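Local structure of plasmid pRiA4b Orf3-like domain-containing protein (Methanosarcina mazei, 2I1S) at residues D66-E71 with L82-A88; Y50-E56 with A101-F107. The protein is of unknown function but belongs to the plasmid pRiA4b ORF-3-like family and is built round a mixed beta sheet with a helix packed on it. All blocks are in the same frame, centred on the assembly; numbering follows the deposited sequence.

Interaction 1: residues D66-E71 with L82-A88; sequences DKIGAE and LVSEKKA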
loop_
_atom_site.group_PDB
_atom_site.type_symbol
_atom_site.label_atom_id
_atom_site.label_comp_id
_atom_site.label_asym_id
_atom_site.label_seq_id
_atom_site.Cartn_x
_atom_site.Cartn_y
_atom_site.Cartn_z
ATOM N N ASP A 66 -12.169 -0.165 -14.071
ATOM C CA ASP A 66 -12.120 1.295 -13.871
ATOM C C ASP A 66 -10.759 1.755 -13.367
ATOM O O ASP A 66 -10.157 1.090 -12.533
ATOM C CB ASP A 66 -13.181 1.753 -12.849
ATOM C CG ASP A 66 -14.604 1.679 -13.392
ATOM O OD1 ASP A 66 -14.793 1.511 -14.626
ATOM O OD2 ASP A 66 -15.543 1.823 -12.573
ATOM N N LYS A 67 -10.288 2.894 -13.865
ATOM C CA LYS A 67 -9.126 3.567 -13.315
ATOM C C LYS A 67 -9.603 4.653 -12.349
ATOM O O LYS A 67 -10.436 5.497 -12.716
ATOM C CB LYS A 67 -8.288 4.206 -14.417
ATOM C CG LYS A 67 -7.369 3.271 -15.197
ATOM C CD LYS A 67 -6.224 4.092 -15.840
ATOM C CE LYS A 67 -5.114 3.229 -16.488
ATOM N NZ LYS A 67 -5.565 2.527 -17.733
ATOM N N ILE A 68 -9.071 4.649 -11.125
ATOM C CA ILE A 68 -9.506 5.606 -10.105
ATOM C C ILE A 68 -8.301 6.395 -9.578
ATOM O O ILE A 68 -7.307 5.806 -9.176
ATOM C CB ILE A 68 -10.256 4.887 -8.935
ATOM C CG1 ILE A 68 -11.390 4.009 -9.459
ATOM C CG2 ILE A 68 -10.742 5.871 -7.888
ATOM C CD1 ILE A 68 -11.665 2.812 -8.551
ATOM N N GLY A 69 -8.376 7.723 -9.598
ATOM C CA GLY A 69 -7.245 8.536 -9.187
ATOM C C GLY A 69 -7.620 9.984 -9.023
ATOM O O GLY A 69 -8.802 10.336 -9.010
ATOM N N ALA A 70 -6.607 10.831 -8.879
ATOM C CA ALA A 70 -6.839 12.242 -8.583
ATOM C C ALA A 70 -7.696 12.950 -9.625
ATOM O O ALA A 70 -7.583 12.705 -10.822
ATOM C CB ALA A 70 -5.520 12.979 -8.370
ATOM N N GLU A 71 -8.565 13.828 -9.130
ATOM C CA GLU A 71 -9.409 14.658 -9.977
ATOM C C GLU A 71 -8.640 15.459 -11.023
ATOM O O GLU A 71 -7.996 16.475 -10.724
ATOM C CB GLU A 71 -10.300 15.565 -9.135
ATOM C CG GLU A 71 -11.625 14.904 -8.803
ATOM C CD GLU A 71 -12.418 15.645 -7.748
ATOM O OE1 GLU A 71 -12.006 16.770 -7.375
ATOM O OE2 GLU A 71 -13.455 15.103 -7.295
ATOM N N LEU A 82 -11.296 8.413 -16.369
ATOM C CA LEU A 82 -10.772 8.361 -15.027
ATOM C C LEU A 82 -11.899 8.647 -14.032
ATOM O O LEU A 82 -12.621 9.637 -14.174
ATOM C CB LEU A 82 -9.603 9.341 -14.858
ATOM C CG LEU A 82 -8.899 9.367 -13.487
ATOM C CD1 LEU A 82 -7.973 8.178 -13.331
ATOM C CD2 LEU A 82 -8.126 10.656 -13.281
ATOM N N VAL A 83 -12.056 7.751 -13.057
ATOM C CA VAL A 83 -13.035 7.871 -11.966
ATOM C C VAL A 83 -12.365 8.602 -10.795
ATOM O O VAL A 83 -11.227 8.276 -10.435
ATOM C CB VAL A 83 -13.566 6.454 -11.513
ATOM C CG1 VAL A 83 -14.423 6.530 -10.247
ATOM C CG2 VAL A 83 -14.345 5.760 -12.654
ATOM N N SER A 84 -13.064 9.594 -10.232
ATOM C CA SER A 84 -12.540 10.447 -9.155
ATOM C C SER A 84 -12.507 9.718 -7.834
ATOM O O SER A 84 -13.537 9.277 -7.343
ATOM C CB SER A 84 -13.366 11.738 -9.007
ATOM O OG SER A 84 -13.042 12.437 -7.817
ATOM N N GLU A 85 -11.314 9.606 -7.270
ATOM C CA GLU A 85 -11.092 8.904 -6.025
ATOM C C GLU A 85 -11.723 9.598 -4.826
ATOM O O GLU A 85 -11.959 8.964 -3.812
ATOM C CB GLU A 85 -9.574 8.722 -5.795
ATOM C CG GLU A 85 -8.743 10.037 -5.699
ATOM C CD GLU A 85 -7.278 9.783 -5.340
ATOM O OE1 GLU A 85 -6.958 8.660 -4.925
ATOM O OE2 GLU A 85 -6.432 10.691 -5.487
ATOM N N LYS A 86 -11.939 10.910 -4.922
ATOM C CA LYS A 86 -12.614 11.666 -3.849
ATOM C C LYS A 86 -14.083 11.264 -3.815
ATOM O O LYS A 86 -14.699 11.288 -2.759
ATOM C CB LYS A 86 -12.512 13.196 -4.048
ATOM C CG LYS A 86 -11.128 13.765 -3.864
ATOM C CD LYS A 86 -11.139 15.282 -3.867
ATOM C CE LYS A 86 -9.756 15.829 -3.476
ATOM N NZ LYS A 86 -9.591 17.294 -3.660
ATOM N N LYS A 87 -14.614 10.896 -4.988
ATOM C CA LYS A 87 -16.000 10.458 -5.183
ATOM C C LYS A 87 -16.219 8.951 -5.037
ATOM O O LYS A 87 -17.166 8.531 -4.387
ATOM C CB LYS A 87 -16.485 10.903 -6.566
ATOM C CG LYS A 87 -16.826 12.390 -6.628
ATOM C CD LYS A 87 -16.790 12.904 -8.048
ATOM C CE LYS A 87 -17.710 14.105 -8.199
ATOM N NZ LYS A 87 -17.627 14.616 -9.581
ATOM N N ALA A 88 -15.352 8.150 -5.662
ATOM C CA ALA A 88 -15.439 6.686 -5.635
ATOM C C ALA A 88 -15.349 6.177 -4.200
ATOM O O ALA A 88 -14.411 6.528 -3.453
ATOM C CB ALA A 88 -14.362 6.087 -6.483
#
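Ser84 OG donates to Glu71 OE2 over 2.7 Å, the shortest polar bond between 66-71 and 82-88. The hydroxyl meets the anti side of the carboxylate oxygen, 22° out of the carboxylate plane, and the extended Glu71 chain also lays its CG against the serine. The long chains of Lys86 and Lys87 pass the same carboxylate. The Lys86 side chain crosses that of Glu71 at about a right angle, and its NZ stays 4.5 Å from Glu71 OE1, beyond a salt bridge; the two lysines probably still help stabilise the negative charge.

Behind this exposed corner the backbones run as parallel strands. Val83 N reaches Lys67 O at 2.8 Å, Gly69 N reaches Val83 O, and Glu85 N reaches Gly69 O at 3.1 Å. Ile68 and Val83 point to the same face of the sheet, with Ile68 CG1 3.9 Å from Val83 CB. Ile68 CG1 stands beside the backbone N (chi1 -53°), which turns CG2 over Glu85 CA and Ala88 CB, while Tyr93 of helix 90-93 covers this side. On the other face Leu82 CD1 lies 3.8 Å from Gly69 N.

Glu85 turns its CG between its own backbone N and carbonyl carbon (chi1 60°), which sets the methylene 3.3 Å from Gly69 O and carries the buried carboxylate past Ala70; its OE1 is bonded to His53. Cutting the side chain back to an alanine here is likely to leave His53 NE2 without its carboxylate mate and open a gap beside Gly69. The chemistry thus differs from end to end: a serine-carboxylate bond with lysines nearby at the surface, and a buried carboxylate just after the edge strand, bonded to a histidine of strand 53-58.

Interaction 2: residues Y50-E56 with A101-F107; sequences YHLHEFE and ALYTYDF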
loop_
_atom_site.group_PDB
_atom_site.type_symbol
_atom_site.label_atom_id
_atom_site.label_comp_id
_atom_site.label_asym_id
_atom_site.label_seq_id
_atom_site.Cartn_x
_atom_site.Cartn_y
_atom_site.Cartn_z
ATOM N N TYR A 50 4.931 11.883 -2.709
ATOM C CA TYR A 50 5.691 12.770 -3.583
ATOM C C TYR A 50 5.234 12.635 -5.019
ATOM O O TYR A 50 5.456 13.544 -5.852
ATOM C CB TYR A 50 7.141 12.302 -3.610
ATOM C CG TYR A 50 7.961 12.588 -2.382
ATOM C CD1 TYR A 50 7.917 13.831 -1.789
ATOM C CD2 TYR A 50 8.841 11.623 -1.870
ATOM C CE1 TYR A 50 8.701 14.116 -0.669
ATOM C CE2 TYR A 50 9.652 11.893 -0.767
ATOM C CZ TYR A 50 9.563 13.141 -0.166
ATOM O OH TYR A 50 10.331 13.471 0.911
ATOM N N HIS A 51 4.652 11.466 -5.323
ATOM C CA HIS A 51 4.518 11.042 -6.710
ATOM C C HIS A 51 3.049 10.848 -7.039
ATOM O O HIS A 51 2.203 10.970 -6.159
ATOM C CB HIS A 51 5.301 9.742 -6.952
ATOM C CG HIS A 51 6.736 9.814 -6.546
ATOM N ND1 HIS A 51 7.670 10.593 -7.220
ATOM C CD2 HIS A 51 7.391 9.243 -5.511
ATOM C CE1 HIS A 51 8.844 10.470 -6.623
ATOM N NE2 HIS A 51 8.696 9.659 -5.580
ATOM N N LEU A 52 2.777 10.547 -8.317
ATOM C CA LEU A 52 1.441 10.223 -8.784
ATOM C C LEU A 52 1.043 8.823 -8.326
ATOM O O LEU A 52 1.905 7.978 -8.091
ATOM C CB LEU A 52 1.337 10.394 -10.317
ATOM C CG LEU A 52 1.689 11.785 -10.838
ATOM C CD1 LEU A 52 1.510 11.868 -12.340
ATOM C CD2 LEU A 52 0.890 12.902 -10.153
ATOM N N HIS A 53 -0.264 8.611 -8.181
ATOM C CA HIS A 53 -0.830 7.289 -7.901
ATOM C C HIS A 53 -2.120 7.000 -8.699
ATOM O O HIS A 53 -2.727 7.901 -9.269
ATOM C CB HIS A 53 -1.049 7.097 -6.395
ATOM C CG HIS A 53 -2.322 7.669 -5.910
ATOM N ND1 HIS A 53 -2.421 8.966 -5.453
ATOM C CD2 HIS A 53 -3.568 7.145 -5.857
ATOM C CE1 HIS A 53 -3.678 9.206 -5.118
ATOM N NE2 HIS A 53 -4.394 8.122 -5.368
ATOM N N GLU A 54 -2.515 5.733 -8.777
ATOM C CA GLU A 54 -3.859 5.385 -9.234
ATOM C C GLU A 54 -4.216 3.969 -8.830
ATOM O O GLU A 54 -3.327 3.181 -8.540
ATOM C CB GLU A 54 -4.060 5.625 -10.736
ATOM C CG GLU A 54 -3.461 4.604 -11.654
ATOM C CD GLU A 54 -3.987 4.770 -13.080
ATOM O OE1 GLU A 54 -4.792 5.709 -13.302
ATOM O OE2 GLU A 54 -3.593 3.967 -13.972
ATOM N N PHE A 55 -5.516 3.709 -8.740
ATOM C CA PHE A 55 -6.070 2.394 -8.529
ATOM C C PHE A 55 -6.632 1.889 -9.875
ATOM O O PHE A 55 -7.120 2.684 -10.696
ATOM C CB PHE A 55 -7.210 2.422 -7.508
ATOM C CG PHE A 55 -6.840 3.011 -6.163
ATOM C CD1 PHE A 55 -6.472 2.181 -5.103
ATOM C CD2 PHE A 55 -6.882 4.405 -5.950
ATOM C CE1 PHE A 55 -6.126 2.723 -3.856
ATOM C CE2 PHE A 55 -6.545 4.953 -4.712
ATOM C CZ PHE A 55 -6.156 4.089 -3.649
ATOM N N GLU A 56 -6.506 0.584 -10.097
ATOM C CA GLU A 56 -7.216 -0.136 -11.146
ATOM C C GLU A 56 -8.094 -1.186 -10.456
ATOM O O GLU A 56 -7.597 -2.016 -9.703
ATOM C CB GLU A 56 -6.245 -0.889 -12.049
ATOM C CG GLU A 56 -5.536 -0.081 -13.110
ATOM C CD GLU A 56 -4.643 -0.953 -13.998
ATOM O OE1 GLU A 56 -4.676 -2.221 -13.869
ATOM O OE2 GLU A 56 -3.906 -0.358 -14.828
ATOM N N ALA A 101 -7.980 -4.931 -5.748
ATOM C CA ALA A 101 -7.622 -3.735 -6.527
ATOM C C ALA A 101 -6.132 -3.751 -6.758
ATOM O O ALA A 101 -5.388 -4.376 -6.005
ATOM C CB ALA A 101 -7.960 -2.474 -5.753
ATOM N N LEU A 102 -5.690 -3.066 -7.801
ATOM C CA LEU A 102 -4.276 -2.736 -7.947
ATOM C C LEU A 102 -4.009 -1.226 -7.739
ATOM O O LEU A 102 -4.620 -0.378 -8.392
ATOM C CB LEU A 102 -3.748 -3.206 -9.292
ATOM C CG LEU A 102 -2.237 -2.978 -9.482
ATOM C CD1 LEU A 102 -1.362 -3.907 -8.606
ATOM C CD2 LEU A 102 -1.907 -3.108 -10.992
ATOM N N TYR A 103 -3.083 -0.917 -6.849
ATOM C CA TYR A 103 -2.650 0.459 -6.572
ATOM C C TYR A 103 -1.238 0.657 -7.091
ATOM O O TYR A 103 -0.331 -0.053 -6.684
ATOM C CB TYR A 103 -2.669 0.695 -5.059
ATOM C CG TYR A 103 -2.127 2.007 -4.535
ATOM C CD1 TYR A 103 -2.901 3.165 -4.542
ATOM C CD2 TYR A 103 -0.867 2.082 -3.958
ATOM C CE1 TYR A 103 -2.421 4.378 -4.012
ATOM C CE2 TYR A 103 -0.374 3.293 -3.416
ATOM C CZ TYR A 103 -1.154 4.437 -3.437
ATOM O OH TYR A 103 -0.684 5.633 -2.854
ATOM N N THR A 104 -1.061 1.627 -7.971
ATOM C CA THR A 104 0.253 2.044 -8.433
ATOM C C THR A 104 0.603 3.428 -7.835
ATOM O O THR A 104 -0.208 4.360 -7.836
ATOM C CB THR A 104 0.309 2.061 -9.997
ATOM O OG1 THR A 104 -0.077 0.771 -10.501
ATOM C CG2 THR A 104 1.723 2.417 -10.531
ATOM N N TYR A 105 1.813 3.536 -7.296
ATOM C CA TYR A 105 2.329 4.763 -6.744
ATOM C C TYR A 105 3.742 4.959 -7.315
ATOM O O TYR A 105 4.566 4.028 -7.282
ATOM C CB TYR A 105 2.347 4.679 -5.210
ATOM C CG TYR A 105 3.127 5.801 -4.550
ATOM C CD1 TYR A 105 2.708 7.147 -4.693
ATOM C CD2 TYR A 105 4.306 5.539 -3.827
ATOM C CE1 TYR A 105 3.422 8.212 -4.107
ATOM C CE2 TYR A 105 5.024 6.584 -3.227
ATOM C CZ TYR A 105 4.578 7.941 -3.392
ATOM O OH TYR A 105 5.259 9.022 -2.814
ATOM N N ASP A 106 4.021 6.164 -7.832
ATOM C CA ASP A 106 5.307 6.507 -8.463
ATOM C C ASP A 106 5.349 5.898 -9.843
ATOM O O ASP A 106 5.633 4.710 -9.990
ATOM C CB ASP A 106 6.539 6.045 -7.626
ATOM C CG ASP A 106 7.853 6.723 -8.062
ATOM O OD1 ASP A 106 8.763 6.871 -7.236
ATOM O OD2 ASP A 106 7.980 7.130 -9.238
ATOM N N PHE A 107 5.081 6.712 -10.856
ATOM C CA PHE A 107 5.025 6.244 -12.237
ATOM C C PHE A 107 6.418 6.099 -12.855
ATOM O O PHE A 107 6.540 5.693 -14.026
ATOM C CB PHE A 107 4.099 7.164 -13.095
ATOM C CG PHE A 107 2.644 7.142 -12.640
ATOM C CD1 PHE A 107 2.207 6.202 -11.683
ATOM C CD2 PHE A 107 1.715 8.016 -13.187
ATOM C CE1 PHE A 107 0.900 6.159 -11.251
ATOM C CE2 PHE A 107 0.377 7.982 -12.767
ATOM C CZ PHE A 107 -0.033 7.066 -11.800
HETATM O O HOH W 1 4.944 9.629 -10.398
HETATM O O HOH W 2 -2.687 0.643 -10.406
#
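The His51 ring lies between two groups: Asp106 OD1 sits 3.2 Å above one face, offset toward the rim, and Tyr50 CB covers the centre of the opposite one. The carboxylate and imidazole planes are only 21° apart, so His51 and Asp106 stack without a hydrogen bond between them; His51 NE2 bonds to Asp143, and Asp106 OD2 takes the backbone N atoms of Gly108 and Asp109. Next to this pair, Tyr105 presents its ring edge to His51 O and His53 CB. Its CG is anti to the backbone N (chi1 168°), and the ring extends back along 50-56 until OH accepts the bond from Tyr50 N at 2.9 Å. The same hydroxyl is also bonded to Glu142.

Further along this face, Tyr103 places CD1 3.3 Å above one face of the Phe55 ring, the planes 50° apart, and its CE1 comes 3.5 Å from His53 CD2. These three rings form an aromatic cluster beneath helix 34-44, where Tyr103 OH bonds to His38 and Gln42 and the His38 ring stacks on His53. Beyond the end of strand 101-105, Phe107 receives Leu52 CB over one face, a CH-pi contact 3.8 Å from the ring centroid, and a water bridges Leu52 N and Phe107 N.

The backbone bonds come in reciprocal pairs, Glu54 with Thr104 and Glu56 with Leu102, and Asp106 N adds a bond to Leu52 O at 2.8 Å. A second water donates to Glu54 O and Leu102 O and lies 2.6 Å from Thr104 OG1. This is a regular antiparallel ladder inside an eight-stranded mixed sheet, with the His53, Phe55 and Tyr103 face under helix 34-44 and Glu54, Glu56, Leu102 and Thr104 on the other.

How the interactions relate
Interactions 1 and 2 lie in one mixed sheet, their centres 11 Å apart, and strands 65-69 and 53-58 are neighbours in it. Across the sheet the order is 82-84, 65-69, 53-58, 100-105, so interaction 1 forms the outer edge and interaction 2 lies further in. Along the chain both halves of interaction 1 fall between 50-56 and 101-107. The two contacts meet directly: Phe55 N approaches Ile68 O at 2.8 Å, probably a hydrogen bond, and Glu85 reaches past strand 65-69 to His53. Helix 34-44 touches both. The principle illustrated is that a short parallel edge can be built onto an antiparallel core through neighbouring strands, joined by backbone bonding and a side-chain bond.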